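Local coordinates for protein SeqA (Vibrio cholerae, PDB 3SK7) that probably acts as a negative regulator of replication initiation, binding pairs of hemimethylated GATC sequences at the origin to block premature re-initiation, at residues 25-30 and 93-98; 32-37 and 102-107. All coordinates share one frame; numbering follows the deposited sequence. Where two conformers were deposited one is given.

How the contacts relate
Both contacts use helix 23-37 as one partner, and their centres lie 10 Å apart. Contact 1 (25-30 with 93-98) sets the first half of helix 23-37 beside helix 88-101, with the contact centre about 3 Å from the centre of the chain; contact 2 (32-37 with 102-107) brings the helix's last turns against the connection from helix 88-101 into helix 106-114. Along the sequence the segments come in the order 25-30, 32-37, 93-98, 102-107, so the contacts interleave. They meet where Val-98 CG1 lies 4.2 Å from Leu-34 CD1. One apolar seam therefore runs down helix 23-37 and joins early and late parts of the SeqA C-terminal domain, the three-stranded sheet falling between them in sequence.

Contact 1 (25-30 and 93-98); sequences DRFMLI and QMVEQV
Phe-27 and Val-95 form the centre of this contact, which is wholly apolar across the two helices. From CB, the Phe-27 side chain leaves with CG anti to the backbone N (chi1 175°), a setting that carries the ring toward helix 88-101 although the bond to CB does not itself point there. Next along the ring, CD1 meets Val-95 CG2 at 3.8 Å, and CE1 rests on the same methyl, which approaches the ring obliquely. At the far end, Phe-27 CZ reaches Met-94 CE at 3.9 Å. That methyl comes to the ring edge, near its plane, and the bend at chi3 of Met-94 places it there. The sulfur takes part as well: Met-94 SD lies 5.3 Å from the centroid of the Phe-27 ring and 62° off its normal, an oblique Met-aromatic contact. One turn on, Ile-30 CG2 touches the other branch of the valine, Val-95 CG1, at 4.0 Å, and the two side chains cross at about a right angle. Between the two segments Val-95 CG1 meets Ile-30 alone, whereas CG2 serves the ring and also comes near Ile-30 CG2. The segment axes run nearly parallel, 11° apart, at a closest approach of 11.2 Å, a separation bridged by side chains. Val-82 of strand 81-82 touches both Phe-27 and Met-94, while Val-112 of helix 106-114 packs on both Ile-30 and Val-95.

Contact 2 (32-37 and 102-107); sequences STLHRI and MGFPSD
Leu-34 carries the helical side of this contact, meeting both Met-102 and Phe-104. Earlier in the segment, Ser-32 and Thr-33 turn their hydroxyls to other partners: Ser-32 OG bonds to the carbonyl oxygen of Met-28, Thr-33 OG1 to that of Leu-29. At Leu-34 the side chain is used at two levels. Near its base, CB of Leu-34 lies 4.2 Å from SD of Met-102. At its tip, CD2 of Leu-34 approaches the outer end of the Phe-104 ring obliquely, 3.7 Å from CE2 and 3.8 Å from CZ. The Leu-34 backbone joins in, its O lying 3.6 Å from Met-102 CE, a van der Waals contact. Met-102 is extended through chi2 (179°) and bends at chi3 (73°), a shape that brings its terminal methyl to this carbonyl. Beyond, the CB of Ile-37 is directed toward the loop, but its CG2 stays 4.8 Å from Phe-104 CZ, and the side chain packs on Ala-7 and Met-8 of helix 3-12. Phe-42 of helix 39-47 touches both Leu-34 and Met-102, and Met-99 touches both Leu-34 and Phe-104. The loop is a helix-to-helix turn: Gly-103, with positive phi (97°), ends helix 88-101 in a Schellman motif, and Pro-105 takes the N-cap position of the next helix. This Schellman-terminated turn, with the buried Met-102 and Phe-104 flanking the glycine, links helices 88-101 and 106-114 in the largely helical SeqA C-terminal domain.

Contact 1 (25-30 and 93-98)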
# COMPACT_ATOMS: atom_id res chain seq x y z
N ASP A 25 -10.00 0.25 -2.04
CA ASP A 25 -9.77 -1.14 -2.36
C ASP A 25 -8.58 -1.29 -3.29
O ASP A 25 -7.82 -2.24 -3.18
CB ASP A 25 -11.01 -1.76 -2.97
CG ASP A 25 -12.18 -1.77 -1.99
OD1 ASP A 25 -12.01 -2.19 -0.80
OD2 ASP A 25 -13.24 -1.34 -2.42
N ARG A 26 -8.38 -0.31 -4.18
CA ARG A 26 -7.24 -0.34 -5.03
C ARG A 26 -5.98 -0.13 -4.18
O ARG A 26 -4.98 -0.84 -4.35
CB ARG A 26 -7.34 0.75 -6.07
CG ARG A 26 -8.47 0.52 -7.05
CD ARG A 26 -8.33 1.34 -8.31
NE ARG A 26 -8.60 2.75 -8.08
CZ ARG A 26 -9.80 3.31 -8.21
NH1 ARG A 26 -10.84 2.57 -8.55
NH2 ARG A 26 -9.98 4.60 -7.99
N PHE A 27 -6.05 0.84 -3.27
CA PHE A 27 -4.98 1.12 -2.30
C PHE A 27 -4.61 -0.15 -1.55
O PHE A 27 -3.44 -0.54 -1.46
CB PHE A 27 -5.47 2.22 -1.37
CG PHE A 27 -4.55 2.56 -0.22
CD1 PHE A 27 -3.34 3.18 -0.44
CD2 PHE A 27 -4.95 2.33 1.07
CE1 PHE A 27 -2.54 3.57 0.63
CE2 PHE A 27 -4.15 2.72 2.13
CZ PHE A 27 -2.95 3.33 1.90
N MET A 28 -5.62 -0.80 -0.98
CA MET A 28 -5.39 -2.02 -0.24
C MET A 28 -4.78 -3.17 -1.06
O MET A 28 -3.86 -3.86 -0.59
CB MET A 28 -6.67 -2.49 0.45
CG MET A 28 -7.12 -1.62 1.61
SD MET A 28 -5.86 -1.50 2.87
CE MET A 28 -6.77 -1.13 4.33
N LEU A 29 -5.29 -3.36 -2.29
CA LEU A 29 -4.77 -4.43 -3.12
C LEU A 29 -3.33 -4.13 -3.55
O LEU A 29 -2.50 -5.03 -3.64
CB LEU A 29 -5.67 -4.67 -4.32
CG LEU A 29 -5.29 -5.80 -5.26
CD1 LEU A 29 -5.06 -7.10 -4.51
CD2 LEU A 29 -6.35 -5.99 -6.32
N ILE A 30 -3.03 -2.88 -3.82
CA ILE A 30 -1.65 -2.49 -4.11
C ILE A 30 -0.71 -2.84 -2.94
O ILE A 30 0.36 -3.46 -3.14
CB ILE A 30 -1.57 -0.99 -4.42
CG1 ILE A 30 -2.07 -0.71 -5.83
CG2 ILE A 30 -0.13 -0.47 -4.30
CD1 ILE A 30 -2.45 0.74 -6.08
N GLN A 93 0.63 9.26 -1.86
CA GLN A 93 1.91 9.58 -1.24
C GLN A 93 2.44 8.45 -0.39
O GLN A 93 3.64 8.20 -0.33
CB GLN A 93 1.78 10.84 -0.37
CG GLN A 93 1.50 12.09 -1.18
CD GLN A 93 1.34 13.34 -0.32
OE1 GLN A 93 1.00 13.25 0.86
NE2 GLN A 93 1.59 14.50 -0.90
N MET A 94 1.55 7.77 0.31
CA MET A 94 1.94 6.64 1.16
C MET A 94 2.50 5.50 0.32
O MET A 94 3.53 4.90 0.66
CB MET A 94 0.74 6.16 1.96
CG MET A 94 0.21 7.22 2.93
SD MET A 94 -1.43 6.89 3.60
CE MET A 94 -0.99 5.42 4.49
N VAL A 95 1.81 5.19 -0.78
CA VAL A 95 2.27 4.12 -1.66
C VAL A 95 3.62 4.48 -2.31
O VAL A 95 4.51 3.65 -2.44
CB VAL A 95 1.22 3.79 -2.73
CG1 VAL A 95 1.82 2.95 -3.83
CG2 VAL A 95 0.04 3.07 -2.12
N GLU A 96 3.75 5.73 -2.72
CA GLU A 96 5.02 6.17 -3.27
C GLU A 96 6.16 6.00 -2.27
O GLU A 96 7.22 5.49 -2.62
CB GLU A 96 4.93 7.64 -3.70
CG GLU A 96 6.26 8.21 -4.18
CD GLU A 96 6.19 9.67 -4.52
OE1 GLU A 96 5.32 10.41 -3.98
OE2 GLU A 96 7.03 10.08 -5.33
N GLN A 97 5.95 6.45 -1.04
CA GLN A 97 6.98 6.34 -0.01
C GLN A 97 7.41 4.89 0.17
O GLN A 97 8.65 4.57 0.23
CB GLN A 97 6.47 6.89 1.33
CG GLN A 97 6.37 8.41 1.36
CD GLN A 97 5.53 8.95 2.51
OE1 GLN A 97 5.26 8.26 3.50
NE2 GLN A 97 5.11 10.20 2.38
N VAL A 98 6.43 4.00 0.25
CA VAL A 98 6.74 2.60 0.41
C VAL A 98 7.52 2.04 -0.80
O VAL A 98 8.54 1.34 -0.65
CB VAL A 98 5.45 1.79 0.61
CG1 VAL A 98 5.70 0.30 0.50
CG2 VAL A 98 4.82 2.11 1.98

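Contact 2 (32-37 and 102-107)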
# COMPACT_ATOMS: atom_id res chain seq x y z
N SER A 32 -1.28 -5.03 -0.48
CA SER A 32 -1.22 -6.48 -0.33
C SER A 32 -0.26 -7.08 -1.34
O SER A 32 0.47 -8.03 -1.03
CB SER A 32 -2.60 -7.12 -0.55
OG SER A 32 -3.53 -6.77 0.46
N THR A 33 -0.29 -6.54 -2.55
CA THR A 33 0.54 -7.07 -3.63
C THR A 33 2.02 -6.79 -3.38
O THR A 33 2.88 -7.64 -3.62
CB THR A 33 0.11 -6.52 -4.98
OG1 THR A 33 -1.24 -6.91 -5.25
CG2 THR A 33 1.00 -7.05 -6.09
N LEU A 34 2.32 -5.58 -2.91
CA LEU A 34 3.70 -5.23 -2.59
C LEU A 34 4.25 -6.17 -1.55
O LEU A 34 5.41 -6.62 -1.64
CB LEU A 34 3.80 -3.78 -2.12
CG LEU A 34 3.61 -2.73 -3.21
CD1 LEU A 34 3.38 -1.38 -2.59
CD2 LEU A 34 4.78 -2.66 -4.14
N HIS A 35 3.44 -6.47 -0.54
CA HIS A 35 3.86 -7.42 0.48
C HIS A 35 4.09 -8.82 -0.07
O HIS A 35 5.05 -9.50 0.30
CB HIS A 35 2.84 -7.45 1.61
CG HIS A 35 3.14 -8.46 2.68
ND1 HIS A 35 2.64 -9.73 2.65
CD2 HIS A 35 3.88 -8.35 3.81
CE1 HIS A 35 3.06 -10.39 3.74
NE2 HIS A 35 3.81 -9.57 4.45
N ARG A 36 3.19 -9.27 -0.94
CA ARG A 36 3.33 -10.56 -1.59
C ARG A 36 4.63 -10.66 -2.38
O ARG A 36 5.32 -11.69 -2.35
CB ARG A 36 2.14 -10.80 -2.52
CG ARG A 36 2.21 -12.14 -3.23
CD ARG A 36 0.89 -12.49 -3.90
NE ARG A 36 0.51 -11.55 -4.95
CZ ARG A 36 1.06 -11.50 -6.17
NH1 ARG A 36 0.63 -10.61 -7.06
NH2 ARG A 36 2.05 -12.33 -6.49
N ILE A 37 4.95 -9.59 -3.11
CA ILE A 37 6.13 -9.57 -3.96
C ILE A 37 7.44 -9.66 -3.18
O ILE A 37 8.38 -10.34 -3.61
CB ILE A 37 6.15 -8.28 -4.84
CG1 ILE A 37 5.09 -8.38 -5.92
CG2 ILE A 37 7.53 -8.05 -5.45
CD1 ILE A 37 4.87 -7.07 -6.61
N MET A 102 11.29 0.51 -1.10
CA MET A 102 11.48 -0.86 -1.55
C MET A 102 12.36 -0.97 -2.80
O MET A 102 12.70 -2.08 -3.22
CB MET A 102 10.13 -1.53 -1.85
CG MET A 102 9.26 -1.83 -0.63
SD MET A 102 7.67 -2.57 -1.04
CE MET A 102 8.15 -4.23 -1.53
N GLY A 103 12.69 0.16 -3.40
CA GLY A 103 13.63 0.20 -4.52
C GLY A 103 13.05 0.21 -5.91
O GLY A 103 13.79 0.00 -6.89
N PHE A 104 11.75 0.46 -6.02
CA PHE A 104 11.14 0.52 -7.33
C PHE A 104 11.56 1.78 -8.08
O PHE A 104 11.77 2.85 -7.51
CB PHE A 104 9.62 0.49 -7.22
CG PHE A 104 9.05 -0.84 -6.85
CD1 PHE A 104 8.66 -1.73 -7.84
CD2 PHE A 104 8.87 -1.20 -5.53
CE1 PHE A 104 8.11 -2.95 -7.50
CE2 PHE A 104 8.33 -2.42 -5.20
CZ PHE A 104 7.94 -3.29 -6.20
N PRO A 105 11.68 1.67 -9.39
CA PRO A 105 11.94 2.83 -10.24
C PRO A 105 10.69 3.71 -10.37
O PRO A 105 9.56 3.22 -10.23
CB PRO A 105 12.30 2.21 -11.59
CG PRO A 105 11.63 0.88 -11.56
CD PRO A 105 11.66 0.42 -10.14
N SER A 106 10.90 4.98 -10.65
CA SER A 106 9.83 5.95 -10.55
C SER A 106 8.77 5.71 -11.59
O SER A 106 7.62 6.06 -11.39
CB SER A 106 10.39 7.37 -10.72
OG SER A 106 11.42 7.60 -9.80
N ASP A 107 9.13 5.11 -12.71
CA ASP A 107 8.18 4.92 -13.81
C ASP A 107 6.96 4.09 -13.38
O ASP A 107 5.79 4.50 -13.54
CB ASP A 107 8.90 4.25 -14.98
CG ASP A 107 10.20 4.95 -15.35
OD1 ASP A 107 10.17 5.89 -16.17
OD2 ASP A 107 11.27 4.57 -14.82